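Local coordinates for protein CghA (Chaetomium globosum, PDB 6KBC) that belongs to the Diels-Alderase family and is built from two calycin-like, strand-rich domains that hold the bound ligand WK1, at residues L95-S100 / G116-E121; P5-L10 / V101-G106. One frame throughout, in Å; residues are numbered along the deposited sequence.

Contact 1. Residues L95-S100 / G116-E121; sequences LVVPVS and GVWRTE
Val-99 and Arg-119 face each other as an antiparallel hydrogen-bonded pair at the open end of the beta hairpin formed by strands 99-105 and 113-119. The two backbone bonds of this pair are unequal. Arg-119 N reaches Val-99 O at 3.0 Å with an N-H...O angle of 163°, whereas the return bond from Val-99 N to Arg-119 O is bent and weak. Further in, Ser-100 and Trp-118 form a non-hydrogen-bonded pair, and CA-H...O contacts from Trp-118 to Val-99 O and from Ser-100 to Val-117 O add to the backbone pairing. At the strand end, Pro-98 CD rests on Arg-119 O at 3.5 Å.

Aromatic contacts lie on the Trp-118 side. The indole takes Ser-100 over one face: Ser-100 OG sits 3.0 Å from Trp-118 CZ2, offset toward the rim, while Ser-100 CB lies 4.0 Å from the centroid of the five-membered ring in a CH-pi contact. The hydroxyl bonds with Arg-68, and NE1 donates to Phe-67 O, which ties the ring to strand 60-69. Val-97 crosses the indole side chain at about a right angle, its CG2 3.6 Å from Trp-118 CB.

On the other side of the sheet, Val-99 CG1 lies over one face of the Arg-119 guanidinium, 3.7 Å from NH2. With Arg-119 CG between backbone N and carbonyl carbon (chi1 62°) and the chain extended to NE, the guanidinium is carried along Val-99. NH1 donates to Thr-120 O, tilted out of the guanidinium plane. Val-99 CG2 meets Glu-121 OE1.

The chemistry thus differs on the two faces: a buried indole with its N-H satisfied on one, and on the other a buried valine next to charged groups, its CB 3.3 Å from Arg-119 O, the weak bond's acceptor.

Contact 2. Residues P5-L10 / V101-G106; sequences PFISLL and VVTSDG
Phe-6 pairs with Ser-104 where the N-terminal strand 6-10 joins strand 101-105, an antiparallel edge-strand addition to the calycin-type N-terminal domain. Phe-6, Val-101 and Ser-8, in that order of burial, carry the account. The short strand axes run 4.8 Å apart at 176°.

Phe-6 has the most surface buried here. In its hydrogen-bonded pair, Ser-104 N donates to Phe-6 O, while the reverse bond from Phe-6 N to Ser-104 O is weak. With CG anti to the carbonyl carbon (chi1 -64°), the ring is carried back toward the end of the neighbouring strand, where Ser-104 O lies at its edge, near the ring plane, and Phe-6 CE2 comes within 3.3 Å of Gly-106 O. Phe-34 and Val-109 also touch this ring.

Val-101 works on the face it shares with Ile-7, Leu-9 and Thr-103. Leu-9 CD1 packs against Val-101 CB at 3.7 Å, and Ile-7 CG1 approaches Val-101 CG2 at 4.1 Å. The valine thus packs against two side chains of the added strand, forming a small apolar patch largely on the outer side of the sheet, and Val-101 CG2 also lies 3.5 Å from Ser-8 O.

Ser-8 sits in the other hydrogen-bonded pair, opposite Val-102, and its side chain lies on the buried face. The hydroxyl bonds with Ala-38 O and Arg-68 NH1, fastening the strand to what lies beneath it. Its backbone makes two bonds with Val-102; the straighter runs from Ser-8 N to Val-102 O, 2.9 Å long with an N-H...O angle of 173°.

How the contacts relate
From the N terminus, the chain first lays down strand 6-10, which waits about ninety residues for its partner: contact 2 closes this long loop when strand 99-105 arrives. Contact 1 closes a much shorter one, the hairpin to strand 113-119. Because 95-100 precedes 101-106 and 116-121 follows it, the two contacts cross in sequence rather than nest. Both draw on strand 99-105, which is flanked by 6-10 and 113-119 in the same sheet of the N-terminal domain. They meet through Ser-100 N and Leu-10 O, 3.0 Å apart, and through Val-117 N and Val-101 O, 2.8 Å apart, both probable hydrogen bonds that carry the pairing across the boundary.

Contact 1. Residues L95-S100 / G116-E121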
ATOM      1  N   LEU A  95      -5.151  -7.627  14.050  1.00 38.56           N
ATOM      2  CA  LEU A  95      -6.333  -8.403  14.406  1.00 39.59           C
ATOM      3  C   LEU A  95      -6.189  -9.738  13.693  1.00 38.84           C
ATOM      4  O   LEU A  95      -6.433  -9.839  12.490  1.00 38.37           O
ATOM      5  CB  LEU A  95      -7.610  -7.685  13.996  1.00 35.15           C
ATOM      6  CG  LEU A  95      -7.767  -6.262  14.514  1.00 37.73           C
ATOM      7  CD1 LEU A  95      -9.093  -5.685  14.038  1.00 36.94           C
ATOM      8  CD2 LEU A  95      -7.675  -6.256  16.025  1.00 41.51           C
ATOM      9  N   VAL A  96      -5.750 -10.751  14.421  1.00 42.37           N
ATOM     10  CA  VAL A  96      -5.622 -12.095  13.877  1.00 43.17           C
ATOM     11  C   VAL A  96      -6.938 -12.824  14.106  1.00 42.24           C
ATOM     12  O   VAL A  96      -7.424 -12.898  15.240  1.00 40.82           O
ATOM     13  CB  VAL A  96      -4.453 -12.843  14.531  1.00 42.57           C
ATOM     14  CG1 VAL A  96      -4.222 -14.180  13.834  1.00 44.96           C
ATOM     15  CG2 VAL A  96      -3.189 -11.979  14.508  1.00 45.24           C
ATOM     16  N   VAL A  97      -7.518 -13.352  13.034  1.00 44.87           N
ATOM     17  CA  VAL A  97      -8.858 -13.934  13.088  1.00 45.35           C
ATOM     18  C   VAL A  97      -8.820 -15.320  12.457  1.00 48.78           C
ATOM     19  O   VAL A  97      -7.942 -15.627  11.634  1.00 45.31           O
ATOM     20  CB  VAL A  97      -9.900 -13.034  12.380  1.00 42.56           C
ATOM     21  CG1 VAL A  97      -9.975 -11.677  13.062  1.00 42.87           C
ATOM     22  CG2 VAL A  97      -9.577 -12.893  10.903  1.00 41.76           C
ATOM     23  N   PRO A  98      -9.764 -16.191  12.834  1.00 48.85           N
ATOM     24  CA  PRO A  98      -9.842 -17.524  12.222  1.00 48.31           C
ATOM     25  C   PRO A  98     -10.641 -17.605  10.931  1.00 45.42           C
ATOM     26  O   PRO A  98     -10.566 -18.638  10.255  1.00 47.22           O
ATOM     27  CB  PRO A  98     -10.527 -18.353  13.322  1.00 52.73           C
ATOM     28  CG  PRO A  98     -11.416 -17.373  14.000  1.00 53.00           C
ATOM     29  CD  PRO A  98     -10.654 -16.067  14.004  1.00 49.21           C
ATOM     30  N   VAL A  99     -11.397 -16.573  10.565  1.00 43.91           N
ATOM     31  CA  VAL A  99     -12.248 -16.605   9.381  1.00 48.35           C
ATOM     32  C   VAL A  99     -11.933 -15.409   8.498  1.00 48.58           C
ATOM     33  O   VAL A  99     -11.912 -14.267   8.971  1.00 46.70           O
ATOM     34  CB  VAL A  99     -13.748 -16.609   9.737  1.00 48.13           C
ATOM     35  CG1 VAL A  99     -14.578 -16.819   8.485  1.00 50.44           C
ATOM     36  CG2 VAL A  99     -14.057 -17.693  10.744  1.00 51.32           C
ATOM     37  N   SER A 100     -11.725 -15.674   7.213  1.00 42.10           N
ATOM     38  CA  SER A 100     -11.659 -14.649   6.183  1.00 43.47           C
ATOM     39  C   SER A 100     -12.592 -15.045   5.059  1.00 42.74           C
ATOM     40  O   SER A 100     -12.374 -16.069   4.408  1.00 45.38           O
ATOM     41  CB  SER A 100     -10.241 -14.473   5.634  1.00 42.31           C
ATOM     42  OG  SER A 100     -10.260 -13.524   4.578  1.00 40.27           O
ATOM     43  N   GLY A 116     -15.545  -8.086   2.312  1.00 36.24           N
ATOM     44  CA  GLY A 116     -14.583  -8.952   2.970  1.00 39.34           C
ATOM     45  C   GLY A 116     -14.796  -8.882   4.466  1.00 38.56           C
ATOM     46  O   GLY A 116     -15.084  -7.811   5.005  1.00 38.65           O
ATOM     47  N   VAL A 117     -14.689 -10.033   5.125  1.00 36.82           N
ATOM     48  CA  VAL A 117     -14.852 -10.092   6.572  1.00 36.60           C
ATOM     49  C   VAL A 117     -13.796 -11.008   7.172  1.00 39.09           C
ATOM     50  O   VAL A 117     -13.797 -12.223   6.950  1.00 42.04           O
ATOM     51  CB  VAL A 117     -16.270 -10.548   6.979  1.00 38.03           C
ATOM     52  CG1 VAL A 117     -16.462 -10.357   8.474  1.00 41.75           C
ATOM     53  CG2 VAL A 117     -17.347  -9.783   6.211  1.00 40.18           C
ATOM     54  N   TRP A 118     -12.846 -10.387   7.857  1.00 40.24           N
ATOM     55  CA  TRP A 118     -11.943 -10.967   8.846  1.00 42.02           C
ATOM     56  C   TRP A 118     -12.623 -10.948  10.206  1.00 44.61           C
ATOM     57  O   TRP A 118     -12.839  -9.878  10.787  1.00 41.60           O
ATOM     58  CB  TRP A 118     -10.652 -10.150   8.808  1.00 39.66           C
ATOM     59  CG  TRP A 118      -9.649 -10.448   7.688  1.00 36.90           C
ATOM     60  CD1 TRP A 118      -8.492 -11.151   7.827  1.00 36.91           C
ATOM     61  CD2 TRP A 118      -9.910 -10.447   6.270  1.00 38.30           C
ATOM     62  NE1 TRP A 118      -7.885 -11.334   6.614  1.00 36.28           N
ATOM     63  CE2 TRP A 118      -8.755 -10.952   5.633  1.00 34.39           C
ATOM     64  CE3 TRP A 118     -10.963  -9.987   5.477  1.00 36.62           C
ATOM     65  CZ2 TRP A 118      -8.625 -11.007   4.249  1.00 33.49           C
ATOM     66  CZ3 TRP A 118     -10.835 -10.048   4.099  1.00 38.96           C
ATOM     67  CH2 TRP A 118      -9.669 -10.553   3.499  1.00 35.77           C
ATOM     68  N   ARG A 119     -12.991 -12.127  10.707  1.00 44.25           N
ATOM     69  CA  ARG A 119     -13.828 -12.192  11.897  1.00 48.33           C
ATOM     70  C   ARG A 119     -13.583 -13.469  12.679  1.00 47.65           C
ATOM     71  O   ARG A 119     -13.098 -14.472  12.150  1.00 47.99           O
ATOM     72  CB  ARG A 119     -15.322 -12.112  11.566  1.00 45.95           C
ATOM     73  CG  ARG A 119     -15.782 -13.272  10.702  1.00 49.95           C
ATOM     74  CD  ARG A 119     -17.266 -13.242  10.403  1.00 48.86           C
ATOM     75  NE  ARG A 119     -17.631 -14.350   9.523  1.00 54.37           N
ATOM     76  CZ  ARG A 119     -17.904 -15.586   9.930  1.00 54.32           C
ATOM     77  NH1 ARG A 119     -17.752 -15.925  11.204  1.00 52.05           N
ATOM     78  NH2 ARG A 119     -18.241 -16.508   9.040  1.00 59.84           N
ATOM     79  N   THR A 120     -13.938 -13.405  13.960  1.00 49.38           N
ATOM     80  CA  THR A 120     -14.090 -14.590  14.787  1.00 53.67           C
ATOM     81  C   THR A 120     -15.353 -15.359  14.380  1.00 53.46           C
ATOM     82  O   THR A 120     -16.158 -14.904  13.558  1.00 51.59           O
ATOM     83  CB  THR A 120     -14.153 -14.199  16.261  1.00 48.50           C
ATOM     84  OG1 THR A 120     -15.120 -13.156  16.427  1.00 52.91           O
ATOM     85  CG2 THR A 120     -12.800 -13.706  16.738  1.00 48.89           C
ATOM     86  N   GLU A 121     -15.523 -16.541  14.974  1.00 56.42           N
ATOM     87  CA  GLU A 121     -16.552 -17.490  14.541  1.00 58.14           C
ATOM     88  C   GLU A 121     -17.973 -17.056  14.912  1.00 56.73           C
ATOM     89  O   GLU A 121     -18.202 -16.482  15.976  1.00 57.27           O
ATOM     90  CB  GLU A 121     -16.269 -18.877  15.128  1.00 61.05           C
ATOM     91  CG  GLU A 121     -14.880 -19.420  14.800  1.00 61.81           C
ATOM     92  CD  GLU A 121     -14.860 -20.249  13.527  1.00 68.27           C
ATOM     93  OE1 GLU A 121     -15.829 -20.145  12.737  1.00 69.54           O
ATOM     94  OE2 GLU A 121     -13.870 -20.983  13.302  1.00 71.06           O
TER

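Contact 2. Residues P5-L10 / V101-G106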
ATOM      1  N   PRO A   5     -23.963 -15.478  -5.502  1.00 61.36           N
ATOM      2  CA  PRO A   5     -22.858 -14.701  -4.937  1.00 61.27           C
ATOM      3  C   PRO A   5     -21.547 -15.486  -4.915  1.00 56.36           C
ATOM      4  O   PRO A   5     -21.488 -16.551  -4.297  1.00 57.26           O
ATOM      5  CB  PRO A   5     -23.337 -14.415  -3.516  1.00 60.43           C
ATOM      6  CG  PRO A   5     -24.813 -14.315  -3.644  1.00 60.14           C
ATOM      7  CD  PRO A   5     -25.230 -15.214  -4.797  1.00 69.77           C
ATOM      8  N   PHE A   6     -20.511 -14.980  -5.581  1.00 55.12           N
ATOM      9  CA  PHE A   6     -19.206 -15.619  -5.487  1.00 46.82           C
ATOM     10  C   PHE A   6     -18.728 -15.554  -4.049  1.00 45.31           C
ATOM     11  O   PHE A   6     -18.828 -14.512  -3.400  1.00 46.74           O
ATOM     12  CB  PHE A   6     -18.197 -14.938  -6.404  1.00 47.33           C
ATOM     13  CG  PHE A   6     -18.526 -15.052  -7.858  1.00 42.71           C
ATOM     14  CD1 PHE A   6     -18.243 -16.210  -8.556  1.00 50.13           C
ATOM     15  CD2 PHE A   6     -19.074 -13.986  -8.536  1.00 44.16           C
ATOM     16  CE1 PHE A   6     -18.536 -16.309  -9.894  1.00 47.00           C
ATOM     17  CE2 PHE A   6     -19.363 -14.079  -9.872  1.00 44.33           C
ATOM     18  CZ  PHE A   6     -19.097 -15.241 -10.552  1.00 46.08           C
ATOM     19  N   ILE A   7     -18.229 -16.671  -3.538  1.00 44.44           N
ATOM     20  CA  ILE A   7     -17.847 -16.763  -2.137  1.00 47.14           C
ATOM     21  C   ILE A   7     -16.501 -17.469  -2.028  1.00 48.80           C
ATOM     22  O   ILE A   7     -16.324 -18.579  -2.543  1.00 50.20           O
ATOM     23  CB  ILE A   7     -18.914 -17.491  -1.295  1.00 49.34           C
ATOM     24  CG1 ILE A   7     -18.407 -17.679   0.139  1.00 49.80           C
ATOM     25  CG2 ILE A   7     -19.325 -18.815  -1.952  1.00 47.33           C
ATOM     26  CD1 ILE A   7     -19.475 -18.081   1.137  1.00 53.19           C
ATOM     27  N   SER A   8     -15.549 -16.812  -1.372  1.00 46.08           N
ATOM     28  CA  SER A   8     -14.298 -17.427  -0.953  1.00 42.57           C
ATOM     29  C   SER A   8     -14.299 -17.421   0.566  1.00 45.41           C
ATOM     30  O   SER A   8     -14.128 -16.364   1.184  1.00 46.78           O
ATOM     31  CB  SER A   8     -13.090 -16.676  -1.512  1.00 46.60           C
ATOM     32  OG  SER A   8     -11.897 -17.147  -0.915  1.00 44.24           O
ATOM     33  N   LEU A   9     -14.497 -18.589   1.170  1.00 47.26           N
ATOM     34  CA  LEU A   9     -14.595 -18.704   2.618  1.00 45.88           C
ATOM     35  C   LEU A   9     -13.484 -19.608   3.130  1.00 55.31           C
ATOM     36  O   LEU A   9     -13.453 -20.805   2.822  1.00 55.47           O
ATOM     37  CB  LEU A   9     -15.970 -19.227   3.035  1.00 50.58           C
ATOM     38  CG  LEU A   9     -16.165 -19.625   4.498  1.00 54.67           C
ATOM     39  CD1 LEU A   9     -15.971 -18.431   5.410  1.00 52.92           C
ATOM     40  CD2 LEU A   9     -17.561 -20.211   4.694  1.00 60.56           C
ATOM     41  N   LEU A  10     -12.581 -19.025   3.910  1.00 47.52           N
ATOM     42  CA  LEU A  10     -11.435 -19.709   4.486  1.00 48.80           C
ATOM     43  C   LEU A  10     -11.571 -19.653   5.997  1.00 51.47           C
ATOM     44  O   LEU A  10     -11.620 -18.567   6.582  1.00 51.73           O
ATOM     45  CB  LEU A  10     -10.119 -19.078   4.019  1.00 48.68           C
ATOM     46  CG  LEU A  10      -9.685 -19.204   2.556  1.00 50.47           C
ATOM     47  CD1 LEU A  10     -10.604 -18.482   1.634  1.00 52.32           C
ATOM     48  CD2 LEU A  10      -8.290 -18.619   2.408  1.00 47.17           C
ATOM     49  N   VAL A 101     -13.606 -14.229   4.810  1.00 41.73           N
ATOM     50  CA  VAL A 101     -14.545 -14.497   3.734  1.00 41.77           C
ATOM     51  C   VAL A 101     -14.649 -13.267   2.850  1.00 40.93           C
ATOM     52  O   VAL A 101     -14.794 -12.143   3.345  1.00 41.35           O
ATOM     53  CB  VAL A 101     -15.927 -14.927   4.272  1.00 43.32           C
ATOM     54  CG1 VAL A 101     -16.563 -13.836   5.107  1.00 43.28           C
ATOM     55  CG2 VAL A 101     -16.834 -15.295   3.118  1.00 41.61           C
ATOM     56  N   VAL A 102     -14.553 -13.478   1.542  1.00 38.22           N
ATOM     57  CA  VAL A 102     -14.765 -12.424   0.562  1.00 38.28           C
ATOM     58  C   VAL A 102     -15.861 -12.875  -0.385  1.00 42.57           C
ATOM     59  O   VAL A 102     -15.811 -13.989  -0.917  1.00 43.03           O
ATOM     60  CB  VAL A 102     -13.482 -12.089  -0.216  1.00 37.56           C
ATOM     61  CG1 VAL A 102     -13.765 -10.979  -1.229  1.00 36.94           C
ATOM     62  CG2 VAL A 102     -12.387 -11.681   0.752  1.00 37.36           C
ATOM     63  N   THR A 103     -16.848 -12.014  -0.585  1.00 40.29           N
ATOM     64  CA  THR A 103     -17.939 -12.277  -1.500  1.00 39.62           C
ATOM     65  C   THR A 103     -17.974 -11.188  -2.555  1.00 41.70           C
ATOM     66  O   THR A 103     -17.638 -10.034  -2.286  1.00 44.30           O
ATOM     67  CB  THR A 103     -19.276 -12.333  -0.760  1.00 42.75           C
ATOM     68  OG1 THR A 103     -19.586 -11.029  -0.254  1.00 46.90           O
ATOM     69  CG2 THR A 103     -19.202 -13.311   0.401  1.00 40.31           C
ATOM     70  N   SER A 104     -18.369 -11.564  -3.764  1.00 40.68           N
ATOM     71  CA  SER A 104     -18.591 -10.614  -4.842  1.00 41.28           C
ATOM     72  C   SER A 104     -20.001 -10.835  -5.369  1.00 46.33           C
ATOM     73  O   SER A 104     -20.337 -11.946  -5.794  1.00 43.80           O
ATOM     74  CB  SER A 104     -17.555 -10.783  -5.952  1.00 37.90           C
ATOM     75  OG  SER A 104     -17.715  -9.784  -6.938  1.00 38.69           O
ATOM     76  N   ASP A 105     -20.820  -9.786  -5.334  1.00 47.77           N
ATOM     77  CA  ASP A 105     -22.227  -9.863  -5.715  1.00 47.72           C
ATOM     78  C   ASP A 105     -22.391  -9.434  -7.164  1.00 48.49           C
ATOM     79  O   ASP A 105     -22.064  -8.297  -7.518  1.00 50.57           O
ATOM     80  CB  ASP A 105     -23.099  -8.988  -4.814  1.00 50.88           C
ATOM     81  CG  ASP A 105     -23.135  -9.473  -3.383  1.00 54.70           C
ATOM     82  OD1 ASP A 105     -22.892 -10.680  -3.151  1.00 59.55           O
ATOM     83  OD2 ASP A 105     -23.422  -8.648  -2.490  1.00 64.71           O
ATOM     84  N   GLY A 106     -22.936 -10.326  -7.983  1.00 50.97           N
ATOM     85  CA  GLY A 106     -23.188 -10.037  -9.373  1.00 50.16           C
ATOM     86  C   GLY A 106     -22.696 -11.175 -10.240  1.00 48.16           C
ATOM     87  O   GLY A 106     -21.968 -12.057  -9.778  1.00 49.42           O
TER